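PDB 4TYZ: uncharacterized protein from Leishmania infantum, which is of unknown function but, through a C-terminal GRAM domain of PH-like type, may take part in sterol binding and transfer. Local coordinates for residues 41-46 with 54-59. Sequence-based numbering, arbitrary orientation. Where two conformers were deposited one is given.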
loop_
_atom_site.group_PDB
_atom_site.type_symbol
_atom_site.label_atom_id
_atom_site.label_comp_id
_atom_site.label_asym_id
_atom_site.label_seq_id
_atom_site.Cartn_x
_atom_site.Cartn_y
_atom_site.Cartn_z
ATOM N N PRO A 41 -8.425 -6.404 -6.663
ATOM C CA PRO A 41 -8.821 -5.788 -7.935
ATOM C C PRO A 41 -9.341 -4.346 -7.806
ATOM O O PRO A 41 -9.157 -3.562 -8.738
ATOM C CB PRO A 41 -9.926 -6.727 -8.439
ATOM C CG PRO A 41 -9.588 -8.063 -7.827
ATOM C CD PRO A 41 -9.053 -7.722 -6.454
ATOM N N HIS A 42 -9.943 -3.991 -6.673
ATOM C CA HIS A 42 -10.529 -2.655 -6.524
ATOM C C HIS A 42 -9.868 -1.786 -5.458
ATOM O O HIS A 42 -10.136 -0.580 -5.411
ATOM C CB HIS A 42 -12.022 -2.764 -6.202
ATOM C CG HIS A 42 -12.823 -3.383 -7.298
ATOM N ND1 HIS A 42 -13.369 -4.645 -7.198
ATOM C CD2 HIS A 42 -13.148 -2.923 -8.528
ATOM C CE1 HIS A 42 -14.002 -4.934 -8.323
ATOM N NE2 HIS A 42 -13.884 -3.910 -9.143
ATOM N N TRP A 43 -9.015 -2.383 -4.625
ATOM C CA TRP A 43 -8.500 -1.694 -3.438
ATOM C C TRP A 43 -7.014 -1.819 -3.222
ATOM O O TRP A 43 -6.390 -2.845 -3.495
ATOM C CB TRP A 43 -9.206 -2.216 -2.155
ATOM C CG TRP A 43 -10.675 -1.961 -2.176
ATOM C CD1 TRP A 43 -11.628 -2.734 -2.778
ATOM C CD2 TRP A 43 -11.364 -0.847 -1.598
ATOM N NE1 TRP A 43 -12.875 -2.168 -2.610
ATOM C CE2 TRP A 43 -12.739 -1.009 -1.889
ATOM C CE3 TRP A 43 -10.955 0.271 -0.859
ATOM C CZ2 TRP A 43 -13.713 -0.101 -1.456
ATOM C CZ3 TRP A 43 -11.919 1.182 -0.435
ATOM C CH2 TRP A 43 -13.283 0.991 -0.738
ATOM N N LEU A 44 -6.473 -0.723 -2.720
ATOM C CA LEU A 44 -5.118 -0.672 -2.215
ATOM C C LEU A 44 -5.217 -0.561 -0.707
ATOM O O LEU A 44 -5.796 0.391 -0.195
ATOM C CB LEU A 44 -4.371 0.523 -2.796
ATOM C CG LEU A 44 -2.974 0.629 -2.207
ATOM C CD1 LEU A 44 -2.209 -0.631 -2.535
ATOM C CD2 LEU A 44 -2.264 1.872 -2.730
ATOM N N CYS A 45 -4.672 -1.543 0.008
ATOM C CA CYS A 45 -4.831 -1.583 1.465
ATOM C C CYS A 45 -3.503 -1.735 2.174
ATOM O O CYS A 45 -2.555 -2.289 1.628
ATOM C CB CYS A 45 -5.731 -2.743 1.897
ATOM S SG CYS A 45 -7.286 -2.822 0.995
ATOM N N PHE A 46 -3.464 -1.265 3.410
ATOM C CA PHE A 46 -2.290 -1.454 4.254
ATOM C C PHE A 46 -2.734 -1.813 5.654
ATOM O O PHE A 46 -3.651 -1.191 6.178
ATOM C CB PHE A 46 -1.422 -0.188 4.290
ATOM C CG PHE A 46 -0.244 -0.299 5.217
ATOM C CD1 PHE A 46 0.974 -0.762 4.748
ATOM C CD2 PHE A 46 -0.365 0.035 6.560
ATOM C CE1 PHE A 46 2.066 -0.885 5.609
ATOM C CE2 PHE A 46 0.710 -0.089 7.430
ATOM C CZ PHE A 46 1.935 -0.537 6.954
ATOM N N HIS A 54 -4.262 1.158 9.869
ATOM C CA HIS A 54 -4.515 0.554 8.572
ATOM C C HIS A 54 -5.272 1.527 7.690
ATOM O O HIS A 54 -5.885 2.475 8.180
ATOM C CB HIS A 54 -5.323 -0.740 8.733
ATOM C CG HIS A 54 -6.681 -0.534 9.320
ATOM N ND1 HIS A 54 -6.885 -0.331 10.674
ATOM C CD2 HIS A 54 -7.909 -0.495 8.753
ATOM C CE1 HIS A 54 -8.172 -0.183 10.908
ATOM N NE2 HIS A 54 -8.822 -0.280 9.756
ATOM N N PHE A 55 -5.241 1.296 6.385
ATOM C CA PHE A 55 -6.086 2.078 5.492
ATOM C C PHE A 55 -6.523 1.221 4.316
ATOM O O PHE A 55 -5.930 0.183 4.033
ATOM C CB PHE A 55 -5.373 3.368 5.001
ATOM C CG PHE A 55 -4.208 3.136 4.055
ATOM C CD1 PHE A 55 -4.417 2.806 2.718
ATOM C CD2 PHE A 55 -2.897 3.285 4.499
ATOM C CE1 PHE A 55 -3.336 2.597 1.849
ATOM C CE2 PHE A 55 -1.822 3.102 3.636
ATOM C CZ PHE A 55 -2.034 2.750 2.319
ATOM N N SER A 56 -7.572 1.668 3.639
ATOM C CA SER A 56 -7.944 1.076 2.356
ATOM C C SER A 56 -8.438 2.186 1.468
ATOM O O SER A 56 -9.211 3.043 1.908
ATOM C CB SER A 56 -9.009 -0.011 2.511
ATOM O OG SER A 56 -10.175 0.507 3.133
ATOM N N ILE A 57 -7.980 2.179 0.223
ATOM C CA ILE A 57 -8.373 3.202 -0.725
ATOM C C ILE A 57 -8.706 2.538 -2.052
ATOM O O ILE A 57 -8.015 1.629 -2.500
ATOM C CB ILE A 57 -7.266 4.271 -0.885
ATOM C CG1 ILE A 57 -7.701 5.329 -1.896
ATOM C CG2 ILE A 57 -5.965 3.653 -1.287
ATOM C CD1 ILE A 57 -6.900 6.584 -1.807
ATOM N N GLU A 58 -9.818 2.952 -2.650
ATOM C CA GLU A 58 -10.220 2.379 -3.930
ATOM C C GLU A 58 -9.342 2.958 -5.035
ATOM O O GLU A 58 -8.951 4.117 -4.957
ATOM C CB GLU A 58 -11.701 2.692 -4.206
ATOM C CG GLU A 58 -12.596 1.487 -4.480
ATOM C CD GLU A 58 -12.669 1.105 -5.962
ATOM O OE1 GLU A 58 -11.928 1.693 -6.783
ATOM O OE2 GLU A 58 -13.477 0.210 -6.312
ATOM N N TYR A 59 -9.013 2.177 -6.061
ATOM C CA TYR A 59 -8.225 2.752 -7.149
ATOM C C TYR A 59 -8.911 3.963 -7.781
ATOM O O TYR A 59 -8.224 4.863 -8.279
ATOM C CB TYR A 59 -7.914 1.708 -8.229
ATOM C CG TYR A 59 -7.045 0.618 -7.680
ATOM C CD1 TYR A 59 -5.735 0.877 -7.299
ATOM C CD2 TYR A 59 -7.552 -0.664 -7.498
ATOM C CE1 TYR A 59 -4.951 -0.135 -6.743
ATOM C CE2 TYR A 59 -6.777 -1.668 -6.966
ATOM C CZ TYR A 59 -5.485 -1.397 -6.591
ATOM O OH TYR A 59 -4.719 -2.410 -6.061
#
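L44 and I57 pair as a hydrogen-bonded couple of an antiparallel hairpin, each backbone amide giving its hydrogen to the other's carbonyl. L44 N to I57 O measures 2.8 Å and is nearly straight, 176° at the hydrogen, whereas I57 N to L44 O is 2.9 Å. F46 and F55 repeat the reciprocal pattern one pair further along. Between them C45 and S56 form a non-hydrogen-bonded pair, and C45 turns its backbone bonds to F38 of strand 31-39, so strand 43-48 is bonded on both edges, while 54-58 ends the sheet within this chain.

A fifth bond, Y59 N to H42 O at 3.0 Å, continues the ladder past the strand end, but its donor stands above the carbonyl plane. The same H42 oxygen receives a CA-H contact from E58. E58 OE1 lies 3.2 Å from H42 O, but both are acceptors, so no hydrogen bond joins them; OE1 instead accepts one from D60 N, and E58 N donates to E61 OE2. The side chains of H42 and E58 lie side by side, and H42 ND1 is hydrogen-bonded to E16 OE2; Y59 OH bonds to T40 O.

On the face carrying W43, C45, S56 and E58, chi1 of -125° puts E58 CG over the six-membered W43 ring, a CH-pi contact 3.6 Å from the centroid and 14° off the normal; the bend at chi2 then turns the carboxylate toward H42. On the other face F46 CB lies over the F55 ring, 3.7 Å from its centroid; the two rings themselves barely overlap, and W26 meets F55 edge-to-face. Here L44 also packs on L103 of the C-terminal helix.

Mutual backbone bonding thus sets the register, while H42 ND1 and E58 OE1 find their partners beyond the two strands, so that side chains across the hairpin meet chiefly through CH-pi and apolar contacts.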